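PDB 2WJI: ferrous IRON transport protein B homolog from Methanocaldococcus jannaschii, which probably transports ferrous iron across the cell membrane in a GTP-driven uptake system, this fragment being its guanine-nucleotide-binding G domain. Local coordinates for residues A[7-12]-A[71-76]; A[110-115]-A[153-158]; A[103-108]-A[137-142]. One frame throughout, in Å; residues are numbered along the deposited sequence.

Contact 1. Residues A[7-12]-A[71-76]; sequences ALIGNP and IIARDY. With GNP (phosphoaminophosphonic acid-guanylate ester), chain C.
The phenol ring of Tyr76 meets the methyl of Ala7 obliquely, through the ring side that carries CD2 and CE2; the closest pair is Ala7 CB to Tyr76 CE2, at 3.7 Å, and Tyr76 CD2 follows at 4.2 Å from the same methyl. Val55 of the neighbouring strand 50-56 and Pro82 also touch this tyrosine, so the ring is packed by the sheet as well as by the loop after its own helix. With CG anti to the backbone N (chi1 -177°), the ring is carried from helix 68-80 toward strand 3-9. One helical turn earlier, the contact is made by smaller groups: Ile9 CD1 lies 4.1 Å from Ala73 CB. The isoleucine reaches that methyl with a fully extended CG1 branch (chi1 -163°, chi2 174°), while Leu104 of helix 94-106 packs against the same side chain. Ala7 and Ile9, alternate residues of strand 3-9, thus face the same helix. Beyond Ile9 the chain enters the nucleotide-binding loop, where Pro12 CA approaches O2G of the GTP analogue to 3.1 Å and Asn11 O accepts a hydrogen bond from Lys16 NZ. A central strand covered by a helix and running directly into the P-loop is characteristic of the P-loop NTPase fold, to which this G domain belongs.

Contact 2. Residues A[110-115]-A[153-158]; sequences NLLLAL and EELKKA. Unlike the reference sequence in segment 153-158: Glu154 (reference Asp).
Helix 152-162 covers one face of the central sheet of the G domain, and here it lies along strand 111-116, the two short segments running almost exactly antiparallel (173°) with their axes 10.2 Å apart. Leu112 carries most of the strand's share. Its CG stands anti to the backbone N (chi1 171°), which extends the CD2 branch to the helix; Leu112 CD2 lies 3.9 Å from Ala158 CB and just as far from Ala158 C. The same Leu112 CD2 methyl also meets Leu155 CD1, at 4.3 Å, and is therefore set between side chains one turn apart on the helix. Two residues further along the strand, Ala114 CB approaches the CD1 branch of Leu155, with 4.2 Å between Ala114 CB and Leu155 CD1. Val142 of the adjacent strand 141-143 touches both Leu112 and Ala158, continuing the apolar surface onto the next strand. Beyond Ala114 the strand leads to Asn116, a residue of the nucleotide pocket. The closest approaches are between methyl groups, with the backbone of Ala158 also touching Leu112 CD2, all at ordinary van der Waals separations; between these segments the contact therefore rests on dispersion and the burial of apolar surface.

Contact 3. Residues A[103-108]-A[137-142]; sequences QLMEMG and LGVKVV
Met105 CE makes the close contacts of helix 94-106 with Leu137 and Val139 of segment 137-142. Met105 CE is 3.5 Å from Leu137 CD2, a little tighter than usual for two methyl carbons, and 3.7 Å from Val139 CG2. Leu137 CB also comes within 3.8 Å of Met105 CE, so the methyl rests against the base of the leucine as well as one of its branches. The methionine and leucine side chains cross at about a right angle, while Val139 is met at a slant. What brings the thioether this far is an extended chain: CG stands anti to the carbonyl carbon (chi1 -64°), and both later torsions are near 170°, carrying SD and CE straight out from the helix. In the P-loop G domain this joins the C-terminal end of helix 94-106 to the end of helix 130-137 and the loop that leads from it to edge strand 141-143, both helices flanking the sheet. Around that first shell, Leu111 of strand 111-116 packs against Met105, and Leu113 of the same strand against Leu137. Helix 94-106 ends beyond Met105 in a Schellman motif at Gly108, whose backbone N donates to Met105 O over 3.0 Å. On the partner side Gly138, with positive phi, takes the chain out of helix 130-137, and Val141 N is hydrogen-bonded to Glu134 OE1 at the start of the strand.

In the fold
Contacts 1 and 2 set helices on the central sheet of the G domain, and contact 3 joins two helices, through a helix end and a loop, at its edge. Contact 1 closes before the others open, whereas contacts 2 and 3 interleave along the chain: helix 94-106 leads into strand 111-116, and strand 141-143 precedes helix 152-162. The centres of contacts 1 and 2 are about 17 Å apart, on opposite sides of the chain's centre. Contact 3 lies about 14 Å from contact 1 and about 12 Å from contact 2, centre to centre, and touches both, contact 2 through probable backbone hydrogen bonds of Leu113 and Leu115 with Val142. The sheet thus connects strands that lead to the P-loop and to the Asn116 part of the nucleotide pocket.

Contact 1. Residues A[7-12]-A[71-76]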
loop_
_atom_site.group_PDB
_atom_site.type_symbol
_atom_site.label_atom_id
_atom_site.label_comp_id
_atom_site.label_asym_id
_atom_site.label_seq_id
_atom_site.Cartn_x
_atom_site.Cartn_y
_atom_site.Cartn_z
ATOM N N ALA A 7 -0.640 -5.174 5.556
ATOM C CA ALA A 7 -0.980 -5.704 4.239
ATOM C C ALA A 7 -0.872 -4.618 3.180
ATOM O O ALA A 7 -1.312 -3.493 3.409
ATOM C CB ALA A 7 -2.400 -6.279 4.239
ATOM N N LEU A 8 -0.288 -4.966 2.033
ATOM C CA LEU A 8 -0.255 -4.094 0.864
ATOM C C LEU A 8 -1.413 -4.484 -0.053
ATOM O O LEU A 8 -1.619 -5.669 -0.341
ATOM C CB LEU A 8 1.065 -4.256 0.108
ATOM C CG LEU A 8 2.344 -4.184 0.954
ATOM C CD1 LEU A 8 3.593 -4.359 0.090
ATOM C CD2 LEU A 8 2.404 -2.879 1.740
ATOM N N ILE A 9 -2.173 -3.499 -0.507
ATOM C CA ILE A 9 -3.286 -3.799 -1.402
ATOM C C ILE A 9 -3.438 -2.664 -2.383
ATOM O O ILE A 9 -3.137 -1.512 -2.057
ATOM C CB ILE A 9 -4.607 -4.029 -0.632
ATOM C CG1 ILE A 9 -5.641 -4.736 -1.529
ATOM C CG2 ILE A 9 -5.159 -2.715 -0.093
ATOM C CD1 ILE A 9 -6.915 -5.119 -0.804
ATOM N N GLY A 10 -3.855 -2.995 -3.604
ATOM C CA GLY A 10 -4.011 -2.007 -4.657
ATOM C C GLY A 10 -4.292 -2.622 -6.028
ATOM O O GLY A 10 -4.159 -3.829 -6.222
ATOM N N ASN A 11 -4.674 -1.780 -6.976
ATOM C CA ASN A 11 -4.913 -2.199 -8.366
ATOM C C ASN A 11 -3.735 -2.946 -8.992
ATOM O O ASN A 11 -2.580 -2.732 -8.616
ATOM C CB ASN A 11 -5.214 -0.972 -9.234
ATOM C CG ASN A 11 -6.537 -0.320 -8.896
ATOM O OD1 ASN A 11 -7.298 -0.814 -8.058
ATOM N ND2 ASN A 11 -6.816 0.807 -9.540
ATOM N N PRO A 12 -4.022 -3.833 -9.952
ATOM C CA PRO A 12 -2.923 -4.384 -10.755
ATOM C C PRO A 12 -1.955 -3.305 -11.236
ATOM O O PRO A 12 -2.371 -2.209 -11.639
ATOM C CB PRO A 12 -3.651 -4.978 -11.963
ATOM C CG PRO A 12 -4.992 -5.387 -11.416
ATOM C CD PRO A 12 -5.331 -4.396 -10.327
ATOM N N ILE A 71 -11.750 -12.367 -3.653
ATOM C CA ILE A 71 -12.180 -13.133 -2.483
ATOM C C ILE A 71 -11.032 -13.309 -1.497
ATOM O O ILE A 71 -11.227 -13.210 -0.289
ATOM C CB ILE A 71 -12.706 -14.539 -2.866
ATOM C CG1 ILE A 71 -13.732 -14.443 -3.995
ATOM C CG2 ILE A 71 -13.297 -15.242 -1.654
ATOM C CD1 ILE A 71 -15.013 -13.769 -3.591
ATOM N N ILE A 72 -9.839 -13.581 -2.019
ATOM C CA ILE A 72 -8.659 -13.748 -1.177
ATOM C C ILE A 72 -8.312 -12.457 -0.424
ATOM O O ILE A 72 -8.039 -12.484 0.778
ATOM C CB ILE A 72 -7.434 -14.209 -1.994
ATOM C CG1 ILE A 72 -7.690 -15.586 -2.614
ATOM C CG2 ILE A 72 -6.181 -14.224 -1.119
ATOM C CD1 ILE A 72 -6.493 -16.164 -3.346
ATOM N N ALA A 73 -8.327 -11.332 -1.136
ATOM C CA ALA A 73 -8.038 -10.032 -0.539
ATOM C C ALA A 73 -9.039 -9.677 0.558
ATOM O O ALA A 73 -8.658 -9.270 1.659
ATOM C CB ALA A 73 -8.020 -8.943 -1.614
ATOM N N ARG A 74 -10.321 -9.825 0.251
ATOM C CA ARG A 74 -11.374 -9.469 1.196
ATOM C C ARG A 74 -11.357 -10.318 2.465
ATOM O O ARG A 74 -11.521 -9.790 3.565
ATOM C CB ARG A 74 -12.749 -9.530 0.530
ATOM C CG ARG A 74 -13.896 -9.711 1.504
ATOM C CD ARG A 74 -15.097 -8.885 1.095
ATOM N NE ARG A 74 -16.300 -9.295 1.805
ATOM C CZ ARG A 74 -17.198 -8.451 2.303
ATOM N NH1 ARG A 74 -17.014 -7.142 2.183
ATOM N NH2 ARG A 74 -18.269 -8.916 2.934
ATOM N N ASP A 75 -11.169 -11.626 2.309
ATOM C CA ASP A 75 -11.101 -12.534 3.454
ATOM C C ASP A 75 -9.932 -12.191 4.372
ATOM O O ASP A 75 -10.040 -12.306 5.601
ATOM C CB ASP A 75 -10.977 -13.988 2.993
ATOM C CG ASP A 75 -12.272 -14.532 2.402
ATOM O OD1 ASP A 75 -12.258 -15.682 1.907
ATOM O OD2 ASP A 75 -13.300 -13.817 2.430
ATOM N N TYR A 76 -8.812 -11.770 3.787
ATOM C CA TYR A 76 -7.653 -11.434 4.606
ATOM C C TYR A 76 -7.938 -10.233 5.504
ATOM O O TYR A 76 -7.687 -10.268 6.708
ATOM C CB TYR A 76 -6.407 -11.176 3.757
ATOM C CG TYR A 76 -5.196 -10.901 4.616
ATOM C CD1 TYR A 76 -4.423 -11.940 5.116
ATOM C CD2 TYR A 76 -4.844 -9.598 4.958
ATOM C CE1 TYR A 76 -3.321 -11.687 5.919
ATOM C CE2 TYR A 76 -3.756 -9.342 5.749
ATOM C CZ TYR A 76 -2.996 -10.386 6.232
ATOM O OH TYR A 76 -1.905 -10.114 7.032
HETATM P PG GNP C . 0.659 -6.848 -9.995
HETATM O O1G GNP C . 1.148 -7.713 -8.878
HETATM O O2G GNP C . -0.755 -6.335 -9.790
HETATM O O3G GNP C . 0.821 -7.754 -11.191
HETATM N N3B GNP C . 1.629 -5.586 -10.201
HETATM P PB GNP C . 2.369 -4.723 -9.073
HETATM O O1B GNP C . 1.380 -3.886 -8.366
HETATM O O2B GNP C . 3.143 -5.636 -8.231
HETATM O O3A GNP C . 3.357 -3.769 -9.764
HETATM P PA GNP C . 4.894 -3.918 -9.871
HETATM O O1A GNP C . 5.518 -3.442 -8.609
HETATM O O2A GNP C . 5.290 -5.268 -10.334
HETATM O "O5'" GNP C . 5.311 -2.897 -10.983
HETATM C "C5'" GNP C . 4.425 -2.632 -12.063
HETATM C "C4'" GNP C . 5.100 -1.715 -13.066
HETATM O "O4'" GNP C . 5.106 -0.345 -12.584
HETATM C "C3'" GNP C . 6.552 -2.066 -13.372
HETATM O "O3'" GNP C . 6.836 -1.750 -14.729
HETATM C "C2'" GNP C . 7.311 -1.128 -12.455
HETATM O "O2'" GNP C . 8.594 -0.824 -12.956
HETATM C "C1'" GNP C . 6.435 0.112 -12.538
HETATM N N9 GNP C . 6.635 0.978 -11.388
HETATM C C8 GNP C . 6.635 0.603 -10.064
HETATM N N7 GNP C . 6.860 1.603 -9.255
HETATM C C5 GNP C . 7.034 2.702 -10.096
HETATM C C6 GNP C . 7.306 4.060 -9.794
HETATM O O6 GNP C . 7.461 4.583 -8.679
HETATM N N1 GNP C . 7.408 4.847 -10.944
HETATM C C2 GNP C . 7.264 4.378 -12.232
HETATM N N2 GNP C . 7.396 5.285 -13.217
HETATM N N3 GNP C . 7.003 3.107 -12.525
HETATM C C4 GNP C . 6.904 2.330 -11.415
#

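Contact 2. Residues A[110-115]-A[153-158]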
loop_
_atom_site.group_PDB
_atom_site.type_symbol
_atom_site.label_atom_id
_atom_site.label_comp_id
_atom_site.label_asym_id
_atom_site.label_seq_id
_atom_site.Cartn_x
_atom_site.Cartn_y
_atom_site.Cartn_z
ATOM N N ASN A 110 -8.082 0.051 9.072
ATOM C CA ASN A 110 -7.107 1.073 9.442
ATOM C C ASN A 110 -6.205 1.328 8.244
ATOM O O ASN A 110 -5.389 0.484 7.881
ATOM C CB ASN A 110 -6.262 0.616 10.630
ATOM C CG ASN A 110 -5.410 1.736 11.201
ATOM O OD1 ASN A 110 -5.725 2.914 11.034
ATOM N ND2 ASN A 110 -4.332 1.374 11.888
ATOM N N LEU A 111 -6.340 2.497 7.637
ATOM C CA LEU A 111 -5.835 2.681 6.286
ATOM C C LEU A 111 -4.753 3.746 6.183
ATOM O O LEU A 111 -4.751 4.722 6.931
ATOM C CB LEU A 111 -6.997 3.027 5.359
ATOM C CG LEU A 111 -6.765 2.970 3.854
ATOM C CD1 LEU A 111 -6.417 1.554 3.409
ATOM C CD2 LEU A 111 -8.008 3.468 3.140
ATOM N N LEU A 112 -3.840 3.534 5.238
ATOM C CA LEU A 112 -2.775 4.477 4.922
ATOM C C LEU A 112 -2.531 4.414 3.422
ATOM O O LEU A 112 -2.414 3.329 2.845
ATOM C CB LEU A 112 -1.489 4.115 5.654
ATOM C CG LEU A 112 -0.256 4.906 5.215
ATOM C CD1 LEU A 112 -0.501 6.387 5.402
ATOM C CD2 LEU A 112 0.984 4.472 5.998
ATOM N N LEU A 113 -2.449 5.579 2.795
ATOM C CA LEU A 113 -2.364 5.654 1.345
ATOM C C LEU A 113 -0.927 5.901 0.890
ATOM O O LEU A 113 -0.312 6.899 1.262
ATOM C CB LEU A 113 -3.276 6.771 0.842
ATOM C CG LEU A 113 -4.171 6.436 -0.347
ATOM C CD1 LEU A 113 -4.860 5.116 -0.092
ATOM C CD2 LEU A 113 -5.194 7.539 -0.572
ATOM N N ALA A 114 -0.392 4.974 0.104
ATOM C CA ALA A 114 0.907 5.145 -0.523
ATOM C C ALA A 114 0.694 5.513 -1.988
ATOM O O ALA A 114 0.223 4.701 -2.785
ATOM C CB ALA A 114 1.739 3.876 -0.388
ATOM N N LEU A 115 1.054 6.748 -2.320
ATOM C CA LEU A 115 0.795 7.337 -3.625
ATOM C C LEU A 115 2.047 7.204 -4.479
ATOM O O LEU A 115 2.977 8.019 -4.387
ATOM C CB LEU A 115 0.402 8.802 -3.437
ATOM C CG LEU A 115 -0.011 9.646 -4.639
ATOM C CD1 LEU A 115 -1.313 9.147 -5.244
ATOM C CD2 LEU A 115 -0.145 11.089 -4.195
ATOM N N GLU A 153 11.634 5.426 3.127
ATOM C CA GLU A 153 11.787 5.638 4.564
ATOM C C GLU A 153 10.612 6.443 5.096
ATOM O O GLU A 153 10.188 6.241 6.228
ATOM C CB GLU A 153 13.125 6.313 4.942
ATOM C CG GLU A 153 13.177 6.695 6.436
ATOM C CD GLU A 153 14.558 7.117 6.959
ATOM O OE1 GLU A 153 15.336 7.788 6.240
ATOM O OE2 GLU A 153 14.847 6.799 8.130
ATOM N N GLU A 154 10.085 7.357 4.284
ATOM C CA GLU A 154 8.883 8.085 4.686
ATOM C C GLU A 154 7.742 7.108 4.905
ATOM O O GLU A 154 6.995 7.227 5.877
ATOM C CB GLU A 154 8.479 9.139 3.654
ATOM C CG GLU A 154 9.295 10.412 3.761
ATOM C CD GLU A 154 10.710 10.185 3.319
ATOM O OE1 GLU A 154 11.644 10.466 4.102
ATOM O OE2 GLU A 154 10.882 9.704 2.179
ATOM N N LEU A 155 7.620 6.137 4.005
ATOM C CA LEU A 155 6.580 5.115 4.116
ATOM C C LEU A 155 6.762 4.304 5.392
ATOM O O LEU A 155 5.798 4.088 6.121
ATOM C CB LEU A 155 6.561 4.191 2.895
ATOM C CG LEU A 155 5.461 3.110 2.863
ATOM C CD1 LEU A 155 4.083 3.714 3.101
ATOM C CD2 LEU A 155 5.485 2.343 1.538
ATOM N N LYS A 156 7.988 3.865 5.673
ATOM C CA LYS A 156 8.250 3.127 6.913
ATOM C C LYS A 156 7.863 3.952 8.133
ATOM O O LYS A 156 7.368 3.430 9.132
ATOM C CB LYS A 156 9.717 2.718 7.021
ATOM C CG LYS A 156 10.131 1.596 6.084
ATOM C CD LYS A 156 11.630 1.356 6.210
ATOM C CE LYS A 156 12.066 0.103 5.474
ATOM N NZ LYS A 156 13.548 -0.056 5.546
ATOM N N LYS A 157 8.089 5.255 8.050
ATOM C CA LYS A 157 7.804 6.124 9.178
ATOM C C LYS A 157 6.306 6.327 9.343
ATOM O O LYS A 157 5.786 6.265 10.460
ATOM C CB LYS A 157 8.520 7.468 9.030
ATOM C CG LYS A 157 8.154 8.493 10.088
ATOM C CD LYS A 157 9.068 9.710 10.007
ATOM C CE LYS A 157 8.367 10.967 10.503
ATOM N NZ LYS A 157 8.098 10.937 11.967
ATOM N N ALA A 158 5.620 6.580 8.233
ATOM C CA ALA A 158 4.183 6.775 8.255
ATOM C C ALA A 158 3.504 5.521 8.762
ATOM O O ALA A 158 2.556 5.597 9.543
ATOM C CB ALA A 158 3.668 7.133 6.873
#

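Contact 3. Residues A[103-108]-A[137-142]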
loop_
_atom_site.group_PDB
_atom_site.type_symbol
_atom_site.label_atom_id
_atom_site.label_comp_id
_atom_site.label_asym_id
_atom_site.label_seq_id
_atom_site.Cartn_x
_atom_site.Cartn_y
_atom_site.Cartn_z
ATOM N N GLN A 103 -14.036 1.321 -0.781
ATOM C CA GLN A 103 -14.477 0.059 -0.197
ATOM C C GLN A 103 -13.665 -0.305 1.052
ATOM O O GLN A 103 -14.205 -0.860 2.012
ATOM C CB GLN A 103 -14.428 -1.062 -1.238
ATOM C CG GLN A 103 -15.335 -0.807 -2.449
ATOM C CD GLN A 103 -15.298 -1.929 -3.469
ATOM O OE1 GLN A 103 -14.787 -3.014 -3.200
ATOM N NE2 GLN A 103 -15.847 -1.671 -4.651
ATOM N N LEU A 104 -12.371 0.018 1.043
ATOM C CA LEU A 104 -11.519 -0.236 2.207
ATOM C C LEU A 104 -11.940 0.610 3.402
ATOM O O LEU A 104 -11.982 0.124 4.535
ATOM C CB LEU A 104 -10.045 0.008 1.872
ATOM C CG LEU A 104 -9.466 -0.949 0.826
ATOM C CD1 LEU A 104 -8.065 -0.507 0.392
ATOM C CD2 LEU A 104 -9.436 -2.359 1.387
ATOM N N MET A 105 -12.253 1.876 3.149
ATOM C CA MET A 105 -12.758 2.751 4.196
ATOM C C MET A 105 -14.074 2.207 4.741
ATOM O O MET A 105 -14.295 2.170 5.955
ATOM C CB MET A 105 -12.971 4.163 3.657
ATOM C CG MET A 105 -11.705 4.852 3.208
ATOM S SD MET A 105 -12.055 6.387 2.331
ATOM C CE MET A 105 -10.422 7.100 2.215
ATOM N N GLU A 106 -14.942 1.774 3.833
ATOM C CA GLU A 106 -16.264 1.295 4.215
ATOM C C GLU A 106 -16.204 0.115 5.178
ATOM O O GLU A 106 -17.029 0.007 6.085
ATOM C CB GLU A 106 -17.089 0.934 2.976
ATOM C CG GLU A 106 -18.504 0.494 3.289
ATOM C CD GLU A 106 -19.455 0.731 2.136
ATOM O OE1 GLU A 106 -20.572 0.171 2.161
ATOM O OE2 GLU A 106 -19.086 1.479 1.204
ATOM N N MET A 107 -15.227 -0.767 4.993
ATOM C CA MET A 107 -15.151 -1.961 5.827
ATOM C C MET A 107 -14.409 -1.732 7.143
ATOM O O MET A 107 -14.194 -2.669 7.913
ATOM C CB MET A 107 -14.566 -3.143 5.051
ATOM C CG MET A 107 -13.203 -2.908 4.450
ATOM S SD MET A 107 -12.830 -4.180 3.225
ATOM C CE MET A 107 -12.875 -5.659 4.228
ATOM N N GLY A 108 -14.033 -0.482 7.397
ATOM C CA GLY A 108 -13.441 -0.109 8.669
ATOM C C GLY A 108 -11.958 -0.399 8.800
ATOM O O GLY A 108 -11.426 -0.433 9.902
ATOM N N LEU A 137 -10.018 12.883 2.379
ATOM C CA LEU A 137 -10.184 11.468 2.707
ATOM C C LEU A 137 -10.201 11.199 4.206
ATOM O O LEU A 137 -10.983 10.378 4.686
ATOM C CB LEU A 137 -9.082 10.632 2.047
ATOM C CG LEU A 137 -9.113 10.519 0.519
ATOM C CD1 LEU A 137 -7.888 9.778 0.004
ATOM C CD2 LEU A 137 -10.390 9.836 0.045
ATOM N N GLY A 138 -9.337 11.889 4.942
ATOM C CA GLY A 138 -9.185 11.634 6.364
ATOM C C GLY A 138 -8.191 10.512 6.582
ATOM O O GLY A 138 -8.116 9.931 7.659
ATOM N N VAL A 139 -7.434 10.199 5.537
ATOM C CA VAL A 139 -6.399 9.176 5.601
ATOM C C VAL A 139 -5.049 9.807 5.273
ATOM O O VAL A 139 -4.966 10.720 4.448
ATOM C CB VAL A 139 -6.692 8.029 4.605
ATOM C CG1 VAL A 139 -5.547 7.024 4.575
ATOM C CG2 VAL A 139 -8.011 7.340 4.962
ATOM N N LYS A 140 -3.993 9.328 5.918
ATOM C CA LYS A 140 -2.652 9.837 5.645
ATOM C C LYS A 140 -2.173 9.398 4.260
ATOM O O LYS A 140 -2.421 8.262 3.840
ATOM C CB LYS A 140 -1.682 9.354 6.721
ATOM C CG LYS A 140 -0.821 10.461 7.308
ATOM C CD LYS A 140 -1.687 11.624 7.798
ATOM C CE LYS A 140 -2.775 11.158 8.764
ATOM N NZ LYS A 140 -3.927 12.110 8.831
ATOM N N VAL A 141 -1.497 10.299 3.555
ATOM C CA VAL A 141 -1.016 10.028 2.205
ATOM C C VAL A 141 0.495 10.173 2.119
ATOM O O VAL A 141 1.047 11.212 2.477
ATOM C CB VAL A 141 -1.644 10.985 1.167
ATOM C CG1 VAL A 141 -0.998 10.774 -0.193
ATOM C CG2 VAL A 141 -3.151 10.777 1.087
ATOM N N VAL A 142 1.161 9.131 1.635
ATOM C CA VAL A 142 2.611 9.167 1.476
ATOM C C VAL A 142 3.002 9.167 0.006
ATOM O O VAL A 142 2.828 8.167 -0.682
ATOM C CB VAL A 142 3.278 7.954 2.153
ATOM C CG1 VAL A 142 4.793 8.073 2.074
ATOM C CG2 VAL A 142 2.820 7.830 3.593
#